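Local coordinates for protein malate synthase (Haloferax volcanii, PDB 3OYZ) that catalyses the magnesium-dependent Claisen condensation of acetyl-CoA with glyoxylate and the hydrolysis that releases malate and CoA in the glyoxylate cycle, at residues 80-85 / 115-120; 13-18 / 44-49; 152-157 / 182-187. All coordinates share one frame; numbering follows the deposited sequence.

Interaction 1 of 3, residues 80-85 / 115-120; sequences EIHPRM and HIHGFV. With ACO (acetyl coenzyme *a), chain B; PYR (pyruvic acid), chain C.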
loop_
_atom_site.group_PDB
_atom_site.type_symbol
_atom_site.label_atom_id
_atom_site.label_comp_id
_atom_site.label_asym_id
_atom_site.label_seq_id
_atom_site.Cartn_x
_atom_site.Cartn_y
_atom_site.Cartn_z
ATOM N N GLU A 80 9.966 -29.183 7.302
ATOM C CA GLU A 80 8.580 -29.649 7.565
ATOM C C GLU A 80 8.002 -29.948 6.239
ATOM O O GLU A 80 8.277 -29.209 5.299
ATOM C CB GLU A 80 7.753 -28.523 8.240
ATOM C CG GLU A 80 8.088 -28.286 9.727
ATOM C CD GLU A 80 7.102 -27.290 10.408
ATOM O OE1 GLU A 80 6.086 -26.944 9.757
ATOM O OE2 GLU A 80 7.269 -26.894 11.597
ATOM N N ILE A 81 7.112 -30.936 6.148
ATOM C CA ILE A 81 6.492 -31.288 4.901
ATOM C C ILE A 81 4.974 -30.853 4.858
ATOM O O ILE A 81 4.149 -31.239 5.681
ATOM C CB ILE A 81 6.615 -32.811 4.617
ATOM C CG1 ILE A 81 8.081 -33.331 4.822
ATOM C CG2 ILE A 81 6.049 -33.181 3.227
ATOM C CD1 ILE A 81 8.224 -34.869 4.385
ATOM N N HIS A 82 4.626 -30.096 3.839
ATOM C CA HIS A 82 3.254 -29.538 3.700
ATOM C C HIS A 82 2.948 -29.625 2.235
ATOM O O HIS A 82 3.222 -28.675 1.515
ATOM C CB HIS A 82 3.347 -28.028 4.084
ATOM C CG HIS A 82 3.627 -27.761 5.534
ATOM N ND1 HIS A 82 2.637 -27.434 6.440
ATOM C CD2 HIS A 82 4.804 -27.630 6.201
ATOM C CE1 HIS A 82 3.181 -27.207 7.620
ATOM N NE2 HIS A 82 4.502 -27.275 7.490
ATOM N N PRO A 83 2.320 -30.708 1.713
ATOM C CA PRO A 83 2.052 -30.767 0.292
ATOM C C PRO A 83 0.964 -29.790 -0.233
ATOM O O PRO A 83 0.021 -29.479 0.525
ATOM C CB PRO A 83 1.465 -32.193 0.126
ATOM C CG PRO A 83 1.984 -32.984 1.211
ATOM C CD PRO A 83 2.004 -31.979 2.388
ATOM N N ARG A 84 1.072 -29.309 -1.458
ATOM C CA ARG A 84 0.047 -28.418 -2.027
ATOM C C ARG A 84 -0.982 -29.265 -2.773
ATOM O O ARG A 84 -0.620 -29.980 -3.722
ATOM C CB ARG A 84 0.655 -27.328 -2.935
ATOM C CG ARG A 84 -0.441 -26.409 -3.629
ATOM C CD ARG A 84 0.090 -25.063 -4.002
ATOM N NE ARG A 84 0.889 -25.117 -5.235
ATOM C CZ ARG A 84 1.179 -24.084 -6.013
ATOM N NH1 ARG A 84 0.749 -22.815 -5.796
ATOM N NH2 ARG A 84 1.863 -24.333 -7.107
ATOM N N MET A 85 -2.259 -29.109 -2.396
ATOM C CA MET A 85 -3.394 -29.752 -3.029
ATOM C C MET A 85 -4.023 -28.807 -4.061
ATOM O O MET A 85 -3.831 -27.569 -4.032
ATOM C CB MET A 85 -4.416 -30.111 -1.932
ATOM C CG MET A 85 -3.726 -30.891 -0.830
ATOM S SD MET A 85 -3.576 -32.686 -1.273
ATOM C CE MET A 85 -1.982 -32.642 -2.070
ATOM N N HIS A 115 4.378 -38.044 8.998
ATOM C CA HIS A 115 5.468 -37.130 8.639
ATOM C C HIS A 115 5.004 -35.831 7.906
ATOM O O HIS A 115 5.824 -35.103 7.317
ATOM C CB HIS A 115 6.529 -37.852 7.771
ATOM C CG HIS A 115 6.864 -39.222 8.288
ATOM N ND1 HIS A 115 7.387 -39.439 9.541
ATOM C CD2 HIS A 115 6.654 -40.452 7.754
ATOM C CE1 HIS A 115 7.479 -40.737 9.771
ATOM N NE2 HIS A 115 7.055 -41.372 8.694
ATOM N N ILE A 116 3.695 -35.583 7.903
ATOM C CA ILE A 116 3.083 -34.401 7.231
ATOM C C ILE A 116 2.655 -33.387 8.298
ATOM O O ILE A 116 1.969 -33.721 9.231
ATOM C CB ILE A 116 1.897 -34.796 6.355
ATOM C CG1 ILE A 116 2.516 -35.533 5.167
ATOM C CG2 ILE A 116 1.137 -33.574 5.767
ATOM C CD1 ILE A 116 1.552 -36.028 4.139
ATOM N N HIS A 117 3.129 -32.158 8.214
ATOM C CA HIS A 117 2.722 -31.201 9.216
ATOM C C HIS A 117 1.450 -30.423 8.779
ATOM O O HIS A 117 0.890 -29.734 9.639
ATOM C CB HIS A 117 3.821 -30.164 9.409
ATOM C CG HIS A 117 4.789 -30.491 10.510
ATOM N ND1 HIS A 117 5.738 -31.492 10.393
ATOM C CD2 HIS A 117 5.014 -29.895 11.702
ATOM C CE1 HIS A 117 6.470 -31.535 11.493
ATOM N NE2 HIS A 117 6.055 -30.570 12.300
ATOM N N GLY A 118 1.121 -30.403 7.490
ATOM C CA GLY A 118 -0.107 -29.690 7.035
ATOM C C GLY A 118 -0.156 -29.638 5.531
ATOM O O GLY A 118 0.538 -30.418 4.830
ATOM N N PHE A 119 -1.065 -28.828 4.972
ATOM C CA PHE A 119 -1.248 -28.807 3.538
ATOM C C PHE A 119 -1.333 -27.322 3.138
ATOM O O PHE A 119 -1.661 -26.462 3.982
ATOM C CB PHE A 119 -2.522 -29.540 3.111
ATOM C CG PHE A 119 -2.451 -31.069 3.220
ATOM C CD1 PHE A 119 -1.945 -31.793 2.165
ATOM C CD2 PHE A 119 -2.840 -31.738 4.382
ATOM C CE1 PHE A 119 -1.790 -33.180 2.269
ATOM C CE2 PHE A 119 -2.775 -33.118 4.473
ATOM C CZ PHE A 119 -2.180 -33.825 3.403
ATOM N N VAL A 120 -1.059 -27.057 1.870
ATOM C CA VAL A 120 -1.002 -25.726 1.319
ATOM C C VAL A 120 -2.158 -25.704 0.311
ATOM O O VAL A 120 -2.330 -26.642 -0.500
ATOM C CB VAL A 120 0.332 -25.444 0.607
ATOM C CG1 VAL A 120 0.239 -24.120 -0.182
ATOM C CG2 VAL A 120 1.565 -25.539 1.552
HETATM N N1A ACO B . 12.364 -30.370 -6.900
HETATM C C2A ACO B . 13.181 -31.441 -6.909
HETATM N N3A ACO B . 14.264 -31.478 -7.705
HETATM C C4A ACO B . 14.594 -30.471 -8.555
HETATM C C5A ACO B . 13.716 -29.281 -8.563
HETATM C C6A ACO B . 12.523 -29.288 -7.696
HETATM N N6A ACO B . 11.717 -28.195 -7.772
HETATM N N7A ACO B . 14.212 -28.418 -9.460
HETATM C C8A ACO B . 15.305 -29.005 -10.004
HETATM N N9A ACO B . 15.560 -30.191 -9.436
HETATM C C1B ACO B . 16.722 -31.060 -9.812
HETATM C C2B ACO B . 16.909 -30.959 -11.320
HETATM O O2B ACO B . 16.053 -31.909 -11.953
HETATM C C3B ACO B . 18.389 -31.234 -11.499
HETATM O O3B ACO B . 18.461 -32.656 -11.360
HETATM P P3B ACO B . 19.644 -33.633 -11.960
HETATM O O7A ACO B . 20.414 -33.882 -10.672
HETATM O O8A ACO B . 20.263 -32.729 -13.006
HETATM O O9A ACO B . 18.957 -34.835 -12.569
HETATM C C4B ACO B . 18.987 -30.563 -10.274
HETATM O O4B ACO B . 17.973 -30.609 -9.260
HETATM C C5B ACO B . 19.314 -29.097 -10.536
HETATM O O5B ACO B . 18.268 -28.580 -11.360
HETATM P P1A ACO B . 18.382 -27.160 -12.099
HETATM O O1A ACO B . 19.399 -27.101 -13.192
HETATM O O2A ACO B . 18.627 -26.188 -10.982
HETATM O O3A ACO B . 16.982 -26.781 -12.777
HETATM P P2A ACO B . 16.462 -27.482 -14.121
HETATM O O4A ACO B . 16.802 -28.899 -13.790
HETATM O O5A ACO B . 16.850 -26.582 -15.276
HETATM O O6A ACO B . 14.842 -27.337 -14.124
HETATM C CBP ACO B . 12.660 -26.372 -13.523
HETATM C CCP ACO B . 14.118 -26.113 -13.921
HETATM C CDP ACO B . 11.935 -27.174 -14.603
HETATM C CEP ACO B . 11.980 -25.012 -13.431
HETATM C CAP ACO B . 12.535 -27.170 -12.219
HETATM O OAP ACO B . 13.427 -26.525 -11.321
HETATM C C9P ACO B . 11.149 -27.153 -11.606
HETATM O O9P ACO B . 10.234 -27.793 -12.134
HETATM N N8P ACO B . 10.991 -26.395 -10.508
HETATM C C7P ACO B . 9.688 -26.345 -9.859
HETATM C C6P ACO B . 8.646 -25.522 -10.631
HETATM C C5P ACO B . 7.477 -25.363 -9.677
HETATM O O5P ACO B . 7.539 -25.850 -8.549
HETATM N N4P ACO B . 6.459 -24.634 -10.131
HETATM C C3P ACO B . 5.263 -24.322 -9.368
HETATM C C2P ACO B . 5.560 -23.368 -8.208
HETATM S S1P ACO B . 5.337 -21.813 -9.019
HETATM C C ACO B . 3.693 -21.463 -9.132
HETATM O O ACO B . 2.818 -22.294 -8.985
HETATM C CH3 ACO B . 3.333 -20.053 -9.487
HETATM C C PYR C . 1.636 -18.396 -8.216
HETATM O O PYR C . 0.472 -18.372 -8.743
HETATM O OXT PYR C . 2.427 -17.383 -8.216
HETATM C CA PYR C . 1.973 -19.544 -7.498
HETATM O O3 PYR C . 1.117 -20.521 -7.387
HETATM C CB PYR C . 3.272 -19.623 -6.788
HETATM O O HOH W 1 6.922 -32.775 8.245
HETATM O O HOH W 2 0.377 -25.724 5.978
#
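Met85 and Pro83 pack against Phe119, with Met85 CG 3.6 Å from Phe119 CD1 and the sulfur set obliquely to the ring, a Met-aromatic contact. Pro83 touches Ile116, its CD lying 3.8 Å from Ile116 CG2. Val120 reaches into the other segment with both branches: CG1 meets Arg84 CD, and CG2 rests near His82 O and CB. Backbone bonds run alongside, Val120 N to Pro83 O, Met85 N to Val120 O and His117 N to Ile81 O. Farther out, Glu80 lies over one face of the His117 ring, its CG above the centre and its carboxylate nearly parallel to it (12°). The anti lone pair of Glu80 OE1 takes His82 NE2-H at 2.8 Å in the imidazole plane, fixing that ring's rotation, while a water ties His82 ND1 to Phe119 O. The glyoxylate-binding Arg84, bent at chi3 (78°), sends NH1 to pyruvate O3 (2.8 Å) and NH2 to the acetyl oxygen O of acetyl-CoA (2.9 Å); NH2 also forms salt bridges with Asp49 and Glu51. The contact closes the TIM barrel between strands 80-81 and 118-121; helices 59-73 and 92-105 cover Ile81, Met85, Ile116 and Phe119, and strand 152-157 packs against Val120.

Interaction 2 of 3, residues 13-18 / 44-49; sequences TFFTSP and DVWVPD. With ACO (acetyl coenzyme *a), chain B.
Ser17 OG stands beside its own backbone N (chi1 -63°), where it meets the indole of Trp46, whose CG is swung anti to the backbone N (chi1 176°). Trp46 NE1 points its N-H at Ser17 OG, 3.0 Å away, almost straight (174°) and in the indole plane. The same hydroxyl donates to N1A of the adenine at 2.8 Å, so Trp46 probably acts as a second-shell residue, steadying the hydroxyl that binds the adenine. Thr16 OG1 donates to O5P of the pantetheine arm at 2.8 Å, and Thr16 O receives the adenine amino group N6A at 2.9 Å. The Phe15 ring approaches the adenine obliquely, its CE1 3.4 Å from N6A. With Phe15, Ser17 and Trp46 on one face of the sheet, the other carries Phe14, Val45, Thr16 and Val47; there Val47 CG2 sits over one face of the Phe14 ring, 3.6 Å from its CE1. A ladder of backbone bonds joins the strands, closing with Asp49 N to Ser17 O. At its start, Thr13 OG1 accepts Asp44 N at 2.9 Å. Strands 13-18 and 45-49 run parallel, joined through helix 29-36 in a beta-alpha-beta unit; the C-terminal ends of these barrel strands bind acetyl-CoA, as is characteristic of active sites in TIM barrels.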
loop_
_atom_site.group_PDB
_atom_site.type_symbol
_atom_site.label_atom_id
_atom_site.label_comp_id
_atom_site.label_asym_id
_atom_site.label_seq_id
_atom_site.Cartn_x
_atom_site.Cartn_y
_atom_site.Cartn_z
ATOM N N THR A 13 12.505 -20.740 3.641
ATOM C CA THR A 13 12.522 -21.302 2.295
ATOM C C THR A 13 11.294 -22.177 2.272
ATOM O O THR A 13 11.048 -22.866 3.253
ATOM C CB THR A 13 13.793 -22.249 2.119
ATOM O OG1 THR A 13 14.114 -22.759 3.411
ATOM C CG2 THR A 13 15.000 -21.408 1.828
ATOM N N PHE A 14 10.563 -22.125 1.167
ATOM C CA PHE A 14 9.314 -22.822 0.919
ATOM C C PHE A 14 9.609 -23.382 -0.443
ATOM O O PHE A 14 9.540 -22.661 -1.453
ATOM C CB PHE A 14 8.181 -21.730 0.886
ATOM C CG PHE A 14 6.798 -22.232 0.577
ATOM C CD1 PHE A 14 5.904 -22.570 1.588
ATOM C CD2 PHE A 14 6.336 -22.189 -0.720
ATOM C CE1 PHE A 14 4.619 -23.015 1.295
ATOM C CE2 PHE A 14 5.053 -22.571 -1.022
ATOM C CZ PHE A 14 4.167 -22.974 -0.030
ATOM N N PHE A 15 9.932 -24.678 -0.532
ATOM C CA PHE A 15 10.403 -25.222 -1.837
ATOM C C PHE A 15 9.412 -26.142 -2.497
ATOM O O PHE A 15 9.071 -27.116 -1.853
ATOM C CB PHE A 15 11.598 -26.149 -1.465
ATOM C CG PHE A 15 12.289 -26.853 -2.624
ATOM C CD1 PHE A 15 12.451 -26.250 -3.858
ATOM C CD2 PHE A 15 12.933 -28.090 -2.392
ATOM C CE1 PHE A 15 13.107 -26.922 -4.944
ATOM C CE2 PHE A 15 13.623 -28.769 -3.440
ATOM C CZ PHE A 15 13.733 -28.160 -4.709
ATOM N N THR A 16 8.914 -25.895 -3.700
ATOM C CA THR A 16 7.979 -26.841 -4.275
ATOM C C THR A 16 8.681 -27.852 -5.225
ATOM O O THR A 16 9.551 -27.446 -6.004
ATOM C CB THR A 16 6.973 -26.119 -5.148
ATOM O OG1 THR A 16 7.717 -25.113 -5.833
ATOM C CG2 THR A 16 5.861 -25.386 -4.216
ATOM N N SER A 17 8.175 -29.088 -5.265
ATOM C CA SER A 17 8.651 -30.129 -6.201
ATOM C C SER A 17 7.498 -30.781 -6.963
ATOM O O SER A 17 6.495 -31.166 -6.385
ATOM C CB SER A 17 9.375 -31.217 -5.412
ATOM O OG SER A 17 10.523 -30.651 -4.783
ATOM N N PRO A 18 7.612 -30.950 -8.284
ATOM C CA PRO A 18 6.507 -31.631 -8.979
ATOM C C PRO A 18 6.307 -33.048 -8.425
ATOM O O PRO A 18 7.271 -33.693 -8.021
ATOM C CB PRO A 18 6.957 -31.660 -10.436
ATOM C CG PRO A 18 7.954 -30.568 -10.528
ATOM C CD PRO A 18 8.668 -30.494 -9.201
ATOM N N ASP A 44 13.386 -25.092 4.933
ATOM C CA ASP A 44 12.572 -25.137 6.158
ATOM C C ASP A 44 11.200 -25.777 5.904
ATOM O O ASP A 44 10.651 -26.492 6.737
ATOM C CB ASP A 44 12.398 -23.707 6.682
ATOM C CG ASP A 44 13.660 -23.167 7.263
ATOM O OD1 ASP A 44 14.451 -23.993 7.796
ATOM O OD2 ASP A 44 13.866 -21.934 7.194
ATOM N N VAL A 45 10.636 -25.584 4.727
ATOM C CA VAL A 45 9.299 -26.114 4.422
ATOM C C VAL A 45 9.403 -26.663 3.042
ATOM O O VAL A 45 9.766 -25.981 2.098
ATOM C CB VAL A 45 8.118 -25.017 4.532
ATOM C CG1 VAL A 45 6.898 -25.561 3.907
ATOM C CG2 VAL A 45 7.777 -24.860 5.958
ATOM N N TRP A 46 9.042 -27.935 2.912
ATOM C CA TRP A 46 9.123 -28.548 1.624
ATOM C C TRP A 46 7.711 -28.837 1.151
ATOM O O TRP A 46 6.924 -29.382 1.901
ATOM C CB TRP A 46 9.924 -29.886 1.742
ATOM C CG TRP A 46 9.944 -30.601 0.408
ATOM C CD1 TRP A 46 10.105 -30.040 -0.826
ATOM C CD2 TRP A 46 9.749 -32.001 0.181
ATOM N NE1 TRP A 46 10.017 -31.008 -1.807
ATOM C CE2 TRP A 46 9.758 -32.209 -1.205
ATOM C CE3 TRP A 46 9.579 -33.114 1.040
ATOM C CZ2 TRP A 46 9.687 -33.502 -1.785
ATOM C CZ3 TRP A 46 9.376 -34.392 0.452
ATOM C CH2 TRP A 46 9.451 -34.561 -0.941
ATOM N N VAL A 47 7.398 -28.490 -0.080
ATOM C CA VAL A 47 6.038 -28.608 -0.604
ATOM C C VAL A 47 5.948 -29.541 -1.808
ATOM O O VAL A 47 6.103 -29.122 -2.961
ATOM C CB VAL A 47 5.546 -27.153 -0.966
ATOM C CG1 VAL A 47 4.091 -27.150 -1.387
ATOM C CG2 VAL A 47 5.744 -26.289 0.270
ATOM N N PRO A 48 5.646 -30.829 -1.567
ATOM C CA PRO A 48 5.332 -31.559 -2.783
ATOM C C PRO A 48 4.092 -30.980 -3.447
ATOM O O PRO A 48 3.015 -30.992 -2.849
ATOM C CB PRO A 48 4.941 -32.939 -2.249
ATOM C CG PRO A 48 5.771 -33.139 -0.998
ATOM C CD PRO A 48 5.829 -31.713 -0.387
ATOM N N ASP A 49 4.205 -30.595 -4.694
ATOM C CA ASP A 49 3.204 -29.789 -5.338
ATOM C C ASP A 49 2.346 -30.482 -6.329
ATOM O O ASP A 49 2.683 -30.439 -7.496
ATOM C CB ASP A 49 3.891 -28.582 -5.958
ATOM C CG ASP A 49 2.934 -27.521 -6.430
ATOM O OD1 ASP A 49 1.727 -27.656 -6.189
ATOM O OD2 ASP A 49 3.404 -26.596 -7.126
HETATM N N1A ACO B . 12.364 -30.370 -6.900
HETATM C C2A ACO B . 13.181 -31.441 -6.909
HETATM N N3A ACO B . 14.264 -31.478 -7.705
HETATM C C4A ACO B . 14.594 -30.471 -8.555
HETATM C C5A ACO B . 13.716 -29.281 -8.563
HETATM C C6A ACO B . 12.523 -29.288 -7.696
HETATM N N6A ACO B . 11.717 -28.195 -7.772
HETATM N N7A ACO B . 14.212 -28.418 -9.460
HETATM C C8A ACO B . 15.305 -29.005 -10.004
HETATM N N9A ACO B . 15.560 -30.191 -9.436
HETATM C C1B ACO B . 16.722 -31.060 -9.812
HETATM C C2B ACO B . 16.909 -30.959 -11.320
HETATM O O2B ACO B . 16.053 -31.909 -11.953
HETATM C C3B ACO B . 18.389 -31.234 -11.499
HETATM O O3B ACO B . 18.461 -32.656 -11.360
HETATM P P3B ACO B . 19.644 -33.633 -11.960
HETATM O O7A ACO B . 20.414 -33.882 -10.672
HETATM O O8A ACO B . 20.263 -32.729 -13.006
HETATM O O9A ACO B . 18.957 -34.835 -12.569
HETATM C C4B ACO B . 18.987 -30.563 -10.274
HETATM O O4B ACO B . 17.973 -30.609 -9.260
HETATM C C5B ACO B . 19.314 -29.097 -10.536
HETATM O O5B ACO B . 18.268 -28.580 -11.360
HETATM P P1A ACO B . 18.382 -27.160 -12.099
HETATM O O1A ACO B . 19.399 -27.101 -13.192
HETATM O O2A ACO B . 18.627 -26.188 -10.982
HETATM O O3A ACO B . 16.982 -26.781 -12.777
HETATM P P2A ACO B . 16.462 -27.482 -14.121
HETATM O O4A ACO B . 16.802 -28.899 -13.790
HETATM O O5A ACO B . 16.850 -26.582 -15.276
HETATM O O6A ACO B . 14.842 -27.337 -14.124
HETATM C CBP ACO B . 12.660 -26.372 -13.523
HETATM C CCP ACO B . 14.118 -26.113 -13.921
HETATM C CDP ACO B . 11.935 -27.174 -14.603
HETATM C CEP ACO B . 11.980 -25.012 -13.431
HETATM C CAP ACO B . 12.535 -27.170 -12.219
HETATM O OAP ACO B . 13.427 -26.525 -11.321
HETATM C C9P ACO B . 11.149 -27.153 -11.606
HETATM O O9P ACO B . 10.234 -27.793 -12.134
HETATM N N8P ACO B . 10.991 -26.395 -10.508
HETATM C C7P ACO B . 9.688 -26.345 -9.859
HETATM C C6P ACO B . 8.646 -25.522 -10.631
HETATM C C5P ACO B . 7.477 -25.363 -9.677
HETATM O O5P ACO B . 7.539 -25.850 -8.549
HETATM N N4P ACO B . 6.459 -24.634 -10.131
HETATM C C3P ACO B . 5.263 -24.322 -9.368
HETATM C C2P ACO B . 5.560 -23.368 -8.208
HETATM S S1P ACO B . 5.337 -21.813 -9.019
HETATM C C ACO B . 3.693 -21.463 -9.132
HETATM O O ACO B . 2.818 -22.294 -8.985
HETATM C CH3 ACO B . 3.333 -20.053 -9.487
#

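Interaction 3 of 3, residues 152-157 / 182-187; sequences AMSVII and RLFLLV
Ser154 meets Leu185 with both atoms of its side chain, which can be followed from CB outward. CB lies 3.4 Å from Leu185 O; from there OG stands beside its own backbone N (chi1 -71°) and accepts the N-H of Leu185 at 3.0 Å. Leu185 CB also comes to 3.4 Å from OG, and the Phe184 side chain touches it through CB. The hydroxyl thus takes up a backbone N-H just where the ladder slips by one residue: Met153 pairs with Leu183, but Val155 pairs with Leu186, a beta bulge. An alanine here would remove that acceptor and would probably leave the amide of Leu185 without its mate at the bulge. Regular backbone bonding surrounds the slip, from Phe184 N to Met153 O on one side and from Val155 N to Leu185 O on the other, then on to Ile157 N, which reaches Val187 O at 2.8 Å.

On one face Val155 lies side by side with Leu186, CG2 to CD2 at 3.7 Å, while its CG1 meets Leu183 CD2. On the other, Ile156 CD1 turns back against Val187 CB at 3.8 Å. Helix 127-143 packs on the Val155 face, and its Asp134 and Glu141 form salt bridges with Arg182, whose NH1 is also hydrogen-bonded to the backbone O of Leu151. These are neighbouring parallel strands of the TIM barrel, and strand 152-157 leads directly into the magnesium ligand Glu158, with the side chain of Ile156 about 5 Å from the bound pyruvate.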
loop_
_atom_site.group_PDB
_atom_site.type_symbol
_atom_site.label_atom_id
_atom_site.label_comp_id
_atom_site.label_asym_id
_atom_site.label_seq_id
_atom_site.Cartn_x
_atom_site.Cartn_y
_atom_site.Cartn_z
ATOM N N ALA A 152 -1.686 -28.271 9.918
ATOM C CA ALA A 152 -1.531 -26.838 9.644
ATOM C C ALA A 152 -2.149 -26.544 8.283
ATOM O O ALA A 152 -2.105 -27.379 7.386
ATOM C CB ALA A 152 -0.011 -26.428 9.720
ATOM N N MET A 153 -2.836 -25.410 8.123
ATOM C CA MET A 153 -3.233 -24.976 6.788
ATOM C C MET A 153 -2.409 -23.755 6.405
ATOM O O MET A 153 -2.326 -22.791 7.172
ATOM C CB MET A 153 -4.727 -24.557 6.818
ATOM C CG MET A 153 -5.329 -24.061 5.435
ATOM S SD MET A 153 -7.118 -23.730 5.844
ATOM C CE MET A 153 -7.467 -22.354 4.756
ATOM N N SER A 154 -1.941 -23.696 5.169
ATOM C CA SER A 154 -1.211 -22.533 4.701
ATOM C C SER A 154 -1.990 -22.135 3.473
ATOM O O SER A 154 -2.523 -23.035 2.781
ATOM C CB SER A 154 0.273 -22.833 4.362
ATOM O OG SER A 154 0.910 -23.064 5.624
ATOM N N VAL A 155 -2.037 -20.840 3.137
ATOM C CA VAL A 155 -2.805 -20.520 1.949
ATOM C C VAL A 155 -1.916 -19.733 1.026
ATOM O O VAL A 155 -1.059 -18.956 1.447
ATOM C CB VAL A 155 -4.106 -19.697 2.215
ATOM C CG1 VAL A 155 -4.987 -20.468 3.182
ATOM C CG2 VAL A 155 -3.716 -18.366 2.940
ATOM N N ILE A 156 -2.171 -19.831 -0.275
ATOM C CA ILE A 156 -1.506 -18.970 -1.219
ATOM C C ILE A 156 -2.414 -17.732 -1.510
ATOM O O ILE A 156 -3.575 -17.929 -1.841
ATOM C CB ILE A 156 -1.384 -19.670 -2.590
ATOM C CG1 ILE A 156 -0.562 -20.984 -2.512
ATOM C CG2 ILE A 156 -0.543 -18.726 -3.507
ATOM C CD1 ILE A 156 0.688 -20.941 -1.732
ATOM N N ILE A 157 -1.924 -16.504 -1.324
ATOM C CA ILE A 157 -2.668 -15.227 -1.531
ATOM C C ILE A 157 -2.392 -14.900 -2.970
ATOM O O ILE A 157 -1.285 -14.448 -3.312
ATOM C CB ILE A 157 -2.088 -14.060 -0.630
ATOM C CG1 ILE A 157 -2.096 -14.509 0.877
ATOM C CG2 ILE A 157 -2.968 -12.781 -0.851
ATOM C CD1 ILE A 157 -3.480 -15.011 1.438
ATOM N N ARG A 182 -5.640 -23.251 12.896
ATOM C CA ARG A 182 -4.610 -24.091 12.187
ATOM C C ARG A 182 -3.774 -23.363 11.116
ATOM O O ARG A 182 -2.777 -23.904 10.586
ATOM C CB ARG A 182 -5.343 -25.295 11.521
ATOM C CG ARG A 182 -6.215 -24.907 10.258
ATOM C CD ARG A 182 -6.983 -25.969 9.451
ATOM N NE ARG A 182 -7.992 -26.693 10.228
ATOM C CZ ARG A 182 -7.836 -27.863 10.843
ATOM N NH1 ARG A 182 -6.646 -28.433 10.890
ATOM N NH2 ARG A 182 -8.851 -28.452 11.449
ATOM N N LEU A 183 -4.164 -22.121 10.777
ATOM C CA LEU A 183 -3.430 -21.347 9.808
ATOM C C LEU A 183 -1.970 -21.149 10.207
ATOM O O LEU A 183 -1.689 -20.814 11.355
ATOM C CB LEU A 183 -3.984 -19.916 9.586
ATOM C CG LEU A 183 -5.271 -19.989 8.725
ATOM C CD1 LEU A 183 -6.060 -18.601 8.798
ATOM C CD2 LEU A 183 -4.830 -20.144 7.214
ATOM N N PHE A 184 -1.104 -21.330 9.208
ATOM C CA PHE A 184 0.359 -21.332 9.419
ATOM C C PHE A 184 0.969 -20.298 8.480
ATOM O O PHE A 184 1.321 -19.228 8.946
ATOM C CB PHE A 184 0.940 -22.750 9.212
ATOM C CG PHE A 184 2.453 -22.813 9.349
ATOM C CD1 PHE A 184 3.121 -21.958 10.217
ATOM C CD2 PHE A 184 3.204 -23.709 8.569
ATOM C CE1 PHE A 184 4.538 -21.920 10.329
ATOM C CE2 PHE A 184 4.630 -23.703 8.669
ATOM C CZ PHE A 184 5.279 -22.827 9.531
ATOM N N LEU A 185 1.100 -20.570 7.192
ATOM C CA LEU A 185 1.799 -19.587 6.372
ATOM C C LEU A 185 0.766 -18.871 5.471
ATOM O O LEU A 185 -0.223 -19.478 4.965
ATOM C CB LEU A 185 2.797 -20.239 5.377
ATOM C CG LEU A 185 3.789 -21.206 6.062
ATOM C CD1 LEU A 185 4.581 -21.936 4.985
ATOM C CD2 LEU A 185 4.762 -20.304 6.802
ATOM N N LEU A 186 1.075 -17.599 5.244
ATOM C CA LEU A 186 0.342 -16.829 4.242
ATOM C C LEU A 186 1.384 -16.568 3.187
ATOM O O LEU A 186 2.381 -15.859 3.441
ATOM C CB LEU A 186 -0.111 -15.471 4.822
ATOM C CG LEU A 186 -0.950 -15.627 6.107
ATOM C CD1 LEU A 186 -1.293 -14.145 6.620
ATOM C CD2 LEU A 186 -2.170 -16.563 5.806
ATOM N N VAL A 187 1.140 -17.092 1.988
ATOM C CA VAL A 187 2.242 -17.102 1.023
ATOM C C VAL A 187 1.809 -16.373 -0.214
ATOM O O VAL A 187 0.805 -16.735 -0.755
ATOM C CB VAL A 187 2.607 -18.568 0.581
ATOM C CG1 VAL A 187 3.807 -18.594 -0.345
ATOM C CG2 VAL A 187 2.857 -19.447 1.793
#

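Overall arrangement
All three contacts are largely buried and belong to the same parallel barrel, but their chemistry changes with place. Interactions 2 and 3 are true strand pairs with backbone ladders, that of interaction 3 interrupted by a bulge, whereas interaction 1 has a single bridge, made where 80-85 has left its strand, and carries the one exposed residue, His117. The 80-85 segment lies beside 45-49, and 115-120 beside 152-157, so interaction 1 links the other two. Phe14 meets Leu185 and Val187 across the barrel, joining interactions 2 and 3 by apolar packing. Interactions 1 and 2 both hold acetyl-CoA and are tied by a charged pair near it; interaction 3 is mostly hydrophobic and lies beside the magnesium site.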